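Local coordinates for uncharacterized conserved protein YiiM (Geobacillus stearothermophilus, PDB 5YHH), which probably uses a molybdenum cofactor bound in its MOSC domain to give resistance to N-hydroxylated purines such as hydroxylaminopurine, at residues A[75-78]-A[83-86]; A[145-150]-A[179-184]. All coordinates share one frame; numbering follows the deposited sequence.

Interaction 1: A[75-78]-A[83-86]; sequences YWEE and PFTA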
ATOM      1  N   TYR A  75      12.547  -6.883  -9.898  1.00 27.23           N
ATOM      2  CA  TYR A  75      11.887  -6.870 -11.166  1.00 26.79           C
ATOM      3  C   TYR A  75      12.029  -5.512 -11.860  1.00 26.93           C
ATOM      4  O   TYR A  75      12.345  -5.467 -13.049  1.00 27.87           O
ATOM      5  CB  TYR A  75      10.412  -7.232 -11.013  1.00 27.34           C
ATOM      6  CG  TYR A  75       9.601  -7.017 -12.280  1.00 28.79           C
ATOM      7  CD1 TYR A  75       9.547  -7.997 -13.251  1.00 29.45           C
ATOM      8  CD2 TYR A  75       8.848  -5.856 -12.471  1.00 31.04           C
ATOM      9  CE1 TYR A  75       8.816  -7.831 -14.389  1.00 31.99           C
ATOM     10  CE2 TYR A  75       8.129  -5.668 -13.627  1.00 30.08           C
ATOM     11  CZ  TYR A  75       8.098  -6.672 -14.569  1.00 30.64           C
ATOM     12  OH  TYR A  75       7.389  -6.522 -15.724  1.00 31.95           O
ATOM     13  N   TRP A  76      11.823  -4.408 -11.140  1.00 25.51           N
ATOM     14  CA  TRP A  76      11.897  -3.082 -11.773  1.00 24.94           C
ATOM     15  C   TRP A  76      13.326  -2.776 -12.275  1.00 25.54           C
ATOM     16  O   TRP A  76      13.489  -2.156 -13.334  1.00 25.19           O
ATOM     17  CB  TRP A  76      11.418  -1.981 -10.830  1.00 24.77           C
ATOM     18  CG  TRP A  76       9.962  -2.157 -10.446  1.00 24.73           C
ATOM     19  CD1 TRP A  76       9.462  -2.358  -9.199  1.00 25.04           C
ATOM     20  CD2 TRP A  76       8.850  -2.204 -11.337  1.00 24.35           C
ATOM     21  NE1 TRP A  76       8.106  -2.511  -9.253  1.00 20.73           N
ATOM     22  CE2 TRP A  76       7.706  -2.429 -10.555  1.00 25.13           C
ATOM     23  CE3 TRP A  76       8.705  -2.074 -12.718  1.00 24.43           C
ATOM     24  CZ2 TRP A  76       6.444  -2.524 -11.101  1.00 22.59           C
ATOM     25  CZ3 TRP A  76       7.433  -2.160 -13.263  1.00 24.86           C
ATOM     26  CH2 TRP A  76       6.320  -2.379 -12.437  1.00 22.96           C
ATOM     27  N   GLU A  77      14.338  -3.219 -11.548  1.00 25.72           N
ATOM     28  CA  GLU A  77      15.709  -2.987 -11.968  1.00 27.50           C
ATOM     29  C   GLU A  77      16.019  -3.776 -13.224  1.00 29.51           C
ATOM     30  O   GLU A  77      16.751  -3.313 -14.100  1.00 29.92           O
ATOM     31  CB  GLU A  77      16.689  -3.357 -10.891  1.00 28.08           C
ATOM     32  CG  GLU A  77      16.590  -2.451  -9.645  1.00 26.94           C
ATOM     33  CD  GLU A  77      17.598  -2.819  -8.551  1.00 28.52           C
ATOM     34  OE1 GLU A  77      18.211  -3.942  -8.613  1.00 31.66           O
ATOM     35  OE2 GLU A  77      17.810  -1.966  -7.645  1.00 28.31           O
ATOM     36  N   GLU A  78      15.440  -4.964 -13.308  1.00 30.25           N
ATOM     37  CA  GLU A  78      15.588  -5.802 -14.508  1.00 32.48           C
ATOM     38  C   GLU A  78      14.815  -5.228 -15.692  1.00 32.65           C
ATOM     39  O   GLU A  78      15.293  -5.232 -16.829  1.00 31.80           O
ATOM     40  CB  GLU A  78      15.109  -7.201 -14.191  1.00 33.45           C
ATOM     41  CG  GLU A  78      16.086  -7.927 -13.263  1.00 37.36           C
ATOM     42  CD  GLU A  78      15.538  -9.218 -12.711  1.00 41.75           C
ATOM     43  OE1 GLU A  78      14.322  -9.469 -12.848  1.00 47.06           O
ATOM     44  OE2 GLU A  78      16.329  -9.976 -12.127  1.00 48.00           O
ATOM     45  N   PRO A  83      18.717   1.422 -10.802  1.00 30.45           N
ATOM     46  CA  PRO A  83      18.384   1.000  -9.434  1.00 29.20           C
ATOM     47  C   PRO A  83      17.003   1.414  -8.951  1.00 28.11           C
ATOM     48  O   PRO A  83      16.526   2.496  -9.329  1.00 26.50           O
ATOM     49  CB  PRO A  83      19.437   1.696  -8.548  1.00 29.92           C
ATOM     50  CG  PRO A  83      20.384   2.363  -9.456  1.00 32.83           C
ATOM     51  CD  PRO A  83      19.865   2.345 -10.861  1.00 30.90           C
ATOM     52  N   PHE A  84      16.403   0.581  -8.094  1.00 26.34           N
ATOM     53  CA  PHE A  84      15.209   0.952  -7.330  1.00 25.26           C
ATOM     54  C   PHE A  84      15.443   0.475  -5.917  1.00 25.95           C
ATOM     55  O   PHE A  84      15.614  -0.742  -5.695  1.00 26.50           O
ATOM     56  CB  PHE A  84      13.957   0.288  -7.900  1.00 25.52           C
ATOM     57  CG  PHE A  84      13.490   0.862  -9.242  1.00 25.10           C
ATOM     58  CD1 PHE A  84      14.108   0.527 -10.415  1.00 28.03           C
ATOM     59  CD2 PHE A  84      12.379   1.670  -9.307  1.00 26.57           C
ATOM     60  CE1 PHE A  84      13.686   1.031 -11.608  1.00 29.31           C
ATOM     61  CE2 PHE A  84      11.961   2.184 -10.531  1.00 30.26           C
ATOM     62  CZ  PHE A  84      12.604   1.861 -11.666  1.00 27.79           C
ATOM     63  N   THR A  85      15.544   1.422  -4.978  1.00 25.21           N
ATOM     64  CA  THR A  85      15.826   1.128  -3.575  1.00 25.57           C
ATOM     65  C   THR A  85      14.732   1.801  -2.755  1.00 24.83           C
ATOM     66  O   THR A  85      13.803   2.443  -3.299  1.00 21.79           O
ATOM     67  CB  THR A  85      17.247   1.622  -3.190  1.00 27.08           C
ATOM     68  OG1 THR A  85      17.332   3.024  -3.479  1.00 26.06           O
ATOM     69  CG2 THR A  85      18.322   0.888  -4.032  1.00 28.48           C
ATOM     70  N   ALA A  86      14.826   1.622  -1.455  1.00 24.16           N
ATOM     71  CA  ALA A  86      13.790   2.007  -0.547  1.00 24.35           C
ATOM     72  C   ALA A  86      13.346   3.449  -0.784  1.00 24.02           C
ATOM     73  O   ALA A  86      14.154   4.364  -0.904  1.00 24.35           O
ATOM     74  CB  ALA A  86      14.281   1.768   0.937  1.00 25.12           C
TER
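The chain leaves helix 71-80 and turns back beside its last part, bringing the CA atoms of E77 and P83 to 5.4 Å, with the extended backbone of 83-86 running on as loop. E77 makes the polar half of the contact. Its side chain is stretched out beyond CG (chi2 -179°), which carries the carboxylate across the gap to the backbone of the loop. There F84 N donates to E77 OE2 over 2.9 Å in a nearly straight bond, 170° at the hydrogen; E77 OE2 accepts with its anti lone pair, the one facing away from OE1. The same oxygen lies 3.2 Å from F84 O, a pair of acceptors that do not bond. One residue earlier in the helix, the contact becomes apolar. W76 CB sits squarely over the centre of the F84 ring, 3.7 Å from its centroid, a CH-pi contact, while W76 O approaches F84 CE1 to 3.6 Å. The indole itself swings away from this ring: its five-membered ring and the phenyl ring have centroids 5.6 Å apart. Beyond the pair, W76 lies on L137, A140 and I141 of helix 137-144, and F84 meets H132 and F89. One carboxylate-to-backbone bond and one CH-pi contact thus hold the connection to strand 93-96 against the helix it has just left, within the hydrophobic packing of the MOSC fold.

Interaction 2: A[145-150]-A[179-184]; sequences GKSGFY and YINHIY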
ATOM      1  N   GLY A 145       0.560  -6.209 -11.316  1.00 29.89           N
ATOM      2  CA  GLY A 145      -0.010  -6.300  -9.952  1.00 28.86           C
ATOM      3  C   GLY A 145       0.990  -5.988  -8.834  1.00 26.94           C
ATOM      4  O   GLY A 145       0.686  -6.227  -7.656  1.00 26.51           O
ATOM      5  N   LYS A 146       2.132  -5.401  -9.180  1.00 24.76           N
ATOM      6  CA  LYS A 146       3.188  -5.079  -8.210  1.00 24.33           C
ATOM      7  C   LYS A 146       2.958  -3.669  -7.703  1.00 24.46           C
ATOM      8  O   LYS A 146       3.729  -2.745  -7.969  1.00 24.24           O
ATOM      9  CB  LYS A 146       4.579  -5.232  -8.836  1.00 25.19           C
ATOM     10  CG  LYS A 146       4.842  -6.651  -9.342  1.00 25.59           C
ATOM     11  CD  LYS A 146       6.221  -6.790 -10.039  1.00 29.09           C
ATOM     12  CE  LYS A 146       6.406  -8.148 -10.808  1.00 31.30           C
ATOM     13  NZ  LYS A 146       6.557  -9.291  -9.886  1.00 32.99           N
ATOM     14  N   SER A 147       1.885  -3.534  -6.929  1.00 23.93           N
ATOM     15  CA  SER A 147       1.306  -2.243  -6.568  1.00 23.61           C
ATOM     16  C   SER A 147       1.576  -1.823  -5.141  1.00 22.49           C
ATOM     17  O   SER A 147       1.532  -0.622  -4.815  1.00 22.54           O
ATOM     18  CB  SER A 147      -0.225  -2.322  -6.737  1.00 24.64           C
ATOM     19  OG  SER A 147      -0.802  -3.245  -5.800  1.00 24.88           O
ATOM     20  N   GLY A 148       1.789  -2.789  -4.265  1.00 22.89           N
ATOM     21  CA  GLY A 148       1.713  -2.491  -2.823  1.00 22.54           C
ATOM     22  C   GLY A 148       0.290  -2.168  -2.358  1.00 22.21           C
ATOM     23  O   GLY A 148      -0.683  -2.435  -3.051  1.00 23.04           O
ATOM     24  N   PHE A 149       0.171  -1.613  -1.157  1.00 22.11           N
ATOM     25  CA  PHE A 149      -1.129  -1.543  -0.456  1.00 23.27           C
ATOM     26  C   PHE A 149      -1.022  -0.566   0.713  1.00 22.61           C
ATOM     27  O   PHE A 149       0.083  -0.176   1.132  1.00 22.24           O
ATOM     28  CB  PHE A 149      -1.590  -2.931   0.038  1.00 24.75           C
ATOM     29  CG  PHE A 149      -0.438  -3.797   0.595  1.00 26.58           C
ATOM     30  CD1 PHE A 149       0.015  -3.617   1.873  1.00 30.40           C
ATOM     31  CD2 PHE A 149       0.214  -4.696  -0.209  1.00 28.25           C
ATOM     32  CE1 PHE A 149       1.078  -4.375   2.374  1.00 29.99           C
ATOM     33  CE2 PHE A 149       1.299  -5.472   0.286  1.00 32.58           C
ATOM     34  CZ  PHE A 149       1.716  -5.293   1.574  1.00 30.99           C
ATOM     35  N   TYR A 150      -2.168  -0.177   1.249  1.00 22.61           N
ATOM     36  CA  TYR A 150      -2.175   0.729   2.365  1.00 23.32           C
ATOM     37  C   TYR A 150      -2.615   0.005   3.635  1.00 23.43           C
ATOM     38  O   TYR A 150      -3.374  -0.961   3.573  1.00 22.71           O
ATOM     39  CB  TYR A 150      -3.192   1.844   2.113  1.00 24.35           C
ATOM     40  CG  TYR A 150      -2.774   2.890   1.140  1.00 26.40           C
ATOM     41  CD1 TYR A 150      -3.103   2.780  -0.207  1.00 29.53           C
ATOM     42  CD2 TYR A 150      -2.126   4.041   1.573  1.00 29.95           C
ATOM     43  CE1 TYR A 150      -2.773   3.777  -1.105  1.00 32.52           C
ATOM     44  CE2 TYR A 150      -1.792   5.046   0.683  1.00 32.34           C
ATOM     45  CZ  TYR A 150      -2.092   4.892  -0.642  1.00 32.62           C
ATOM     46  OH  TYR A 150      -1.754   5.868  -1.504  1.00 34.48           O
ATOM     47  N   TYR A 179      -5.808 -10.599  -5.478  1.00 34.14           N
ATOM     48  CA  TYR A 179      -7.178 -10.929  -5.888  1.00 36.61           C
ATOM     49  C   TYR A 179      -7.998  -9.666  -6.081  1.00 35.27           C
ATOM     50  O   TYR A 179      -8.692  -9.541  -7.073  1.00 36.99           O
ATOM     51  CB  TYR A 179      -7.858 -11.847  -4.852  1.00 37.94           C
ATOM     52  CG  TYR A 179      -9.321 -12.114  -5.110  1.00 41.73           C
ATOM     53  CD1 TYR A 179      -9.726 -13.021  -6.087  1.00 45.68           C
ATOM     54  CD2 TYR A 179     -10.308 -11.453  -4.367  1.00 42.29           C
ATOM     55  CE1 TYR A 179     -11.073 -13.261  -6.322  1.00 49.55           C
ATOM     56  CE2 TYR A 179     -11.656 -11.682  -4.600  1.00 45.26           C
ATOM     57  CZ  TYR A 179     -12.031 -12.590  -5.568  1.00 48.34           C
ATOM     58  OH  TYR A 179     -13.363 -12.801  -5.784  1.00 53.58           O
ATOM     59  N   ILE A 180      -7.925  -8.738  -5.121  1.00 32.99           N
ATOM     60  CA  ILE A 180      -8.734  -7.523  -5.184  1.00 32.15           C
ATOM     61  C   ILE A 180      -8.315  -6.649  -6.381  1.00 31.96           C
ATOM     62  O   ILE A 180      -9.166  -6.160  -7.108  1.00 33.45           O
ATOM     63  CB  ILE A 180      -8.721  -6.737  -3.865  1.00 30.45           C
ATOM     64  CG1 ILE A 180      -9.402  -7.559  -2.743  1.00 32.26           C
ATOM     65  CG2 ILE A 180      -9.456  -5.447  -4.060  1.00 29.62           C
ATOM     66  CD1 ILE A 180      -9.127  -7.102  -1.298  1.00 31.27           C
ATOM     67  N   ASN A 181      -7.019  -6.505  -6.638  1.00 30.80           N
ATOM     68  CA  ASN A 181      -6.572  -5.779  -7.825  1.00 31.44           C
ATOM     69  C   ASN A 181      -7.086  -6.453  -9.100  1.00 34.94           C
ATOM     70  O   ASN A 181      -7.454  -5.794 -10.072  1.00 35.91           O
ATOM     71  CB  ASN A 181      -5.040  -5.735  -7.905  1.00 31.17           C
ATOM     72  CG  ASN A 181      -4.432  -4.562  -7.151  1.00 29.75           C
ATOM     73  OD1 ASN A 181      -5.064  -3.531  -6.968  1.00 31.76           O
ATOM     74  ND2 ASN A 181      -3.187  -4.704  -6.775  1.00 26.72           N
ATOM     75  N   HIS A 182      -7.057  -7.781  -9.106  1.00 36.44           N
ATOM     76  CA  HIS A 182      -7.458  -8.519 -10.273  1.00 40.03           C
ATOM     77  C   HIS A 182      -8.932  -8.255 -10.614  1.00 41.85           C
ATOM     78  O   HIS A 182      -9.242  -8.015 -11.778  1.00 44.89           O
ATOM     79  CB  HIS A 182      -7.160 -10.010 -10.122  1.00 41.43           C
ATOM     80  CG  HIS A 182      -7.645 -10.810 -11.277  1.00 46.38           C
ATOM     81  ND1 HIS A 182      -6.947 -10.889 -12.459  1.00 50.25           N
ATOM     82  CD2 HIS A 182      -8.794 -11.502 -11.462  1.00 50.17           C
ATOM     83  CE1 HIS A 182      -7.630 -11.630 -13.316  1.00 55.75           C
ATOM     84  NE2 HIS A 182      -8.755 -12.014 -12.734  1.00 55.22           N
ATOM     85  N   ILE A 183      -9.814  -8.291  -9.609  1.00 41.10           N
ATOM     86  CA  ILE A 183     -11.246  -7.990  -9.789  1.00 43.10           C
ATOM     87  C   ILE A 183     -11.448  -6.561 -10.279  1.00 43.63           C
ATOM     88  O   ILE A 183     -12.180  -6.316 -11.215  1.00 46.38           O
ATOM     89  CB  ILE A 183     -12.066  -8.164  -8.468  1.00 42.10           C
ATOM     90  CG1 ILE A 183     -11.949  -9.593  -7.917  1.00 41.23           C
ATOM     91  CG2 ILE A 183     -13.560  -7.834  -8.693  1.00 43.93           C
ATOM     92  CD1 ILE A 183     -12.389 -10.661  -8.883  1.00 47.24           C
ATOM     93  N   TYR A 184     -10.762  -5.633  -9.632  1.00 41.96           N
ATOM     94  CA  TYR A 184     -10.871  -4.201  -9.899  1.00 43.22           C
ATOM     95  C   TYR A 184     -10.394  -3.818 -11.314  1.00 46.10           C
ATOM     96  O   TYR A 184     -11.032  -3.019 -11.993  1.00 48.18           O
ATOM     97  CB  TYR A 184     -10.054  -3.451  -8.825  1.00 40.25           C
ATOM     98  CG  TYR A 184     -10.138  -1.940  -8.859  1.00 43.16           C
ATOM     99  CD1 TYR A 184     -11.020  -1.266  -8.027  1.00 46.09           C
ATOM    100  CD2 TYR A 184      -9.328  -1.186  -9.714  1.00 46.85           C
ATOM    101  CE1 TYR A 184     -11.105   0.123  -8.034  1.00 48.58           C
ATOM    102  CE2 TYR A 184      -9.421   0.212  -9.749  1.00 49.66           C
ATOM    103  CZ  TYR A 184     -10.306   0.849  -8.892  1.00 50.89           C
ATOM    104  OH  TYR A 184     -10.409   2.213  -8.888  1.00 53.40           O
TER
HETATM  105  O   HOH W   1      -1.770  -7.251  -7.083  1.00 32.30           O
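S147 and N181 meet at the junction of the MOSC domain with the C-terminal three-helix domain of the YiiM-like family: a turn leading into barrel strand 149-153 receives a single asparagine from helix 177-185. The turn begins at G145, which ends helix 137-144 with a positive phi of 76°, and continues through K146, the centre of an inverse gamma turn closed by a weak bond from S147 N to G145 O. Very little surface is buried here, 81 Å² in all, and the link across the two segments is polar. N181 ND2 gives one N-H to S147 OG over 3.0 Å. The hydroxyl oxygen lies close to the plane of the amide, although the bond is bent to 142° at the hydrogen. S147 OG both accepts and donates: it donates a hydrogen bond to G148 O, 2.9 Å away, in the carbonyl plane and on a lone pair. Its first torsion, 66°, tucks OG between the backbone N and the carbonyl carbon, where it can reach the next peptide oxygen and the asparagine at once. These two bonds fix the rotation of the hydroxyl and form a short chain of hydrogen bonds from amide to hydroxyl to carbonyl. G148 is held on its other polar group as well, its N donating to E100 OE2. The N181 side chain also touches P121 of strand 114-121 and W207 of helix 205-213, so N181 has neighbours in both parts of the chain. The second N-H of N181 ND2 goes to a bridging water 2.9 Å away, and that water donates to G145 O over 2.7 Å.

Overall arrangement
Interactions 1 and 2, with centres about 19 Å apart, follow one another along the chain and join at K146. Its aliphatic chain packs on helix 71-80, with K146 CE 3.7 Å from Y75 CG and K146 CB 4.0 Å from W76 CZ2, and its ammonium makes a cation-pi contact with Y75. Y68 OH, from barrel strand 65-69, ties the two further, bonding both W76 NE1 and K146 O. Interaction 2 borders the loop after strand 114-121: G148 pairs with R122, and Y184 touches Q123. That loop carries Cys125, modified to cysteinesulfonic acid; by analogy with the cysteine of other MOSC proteins it may belong to the putative molybdenum cofactor site.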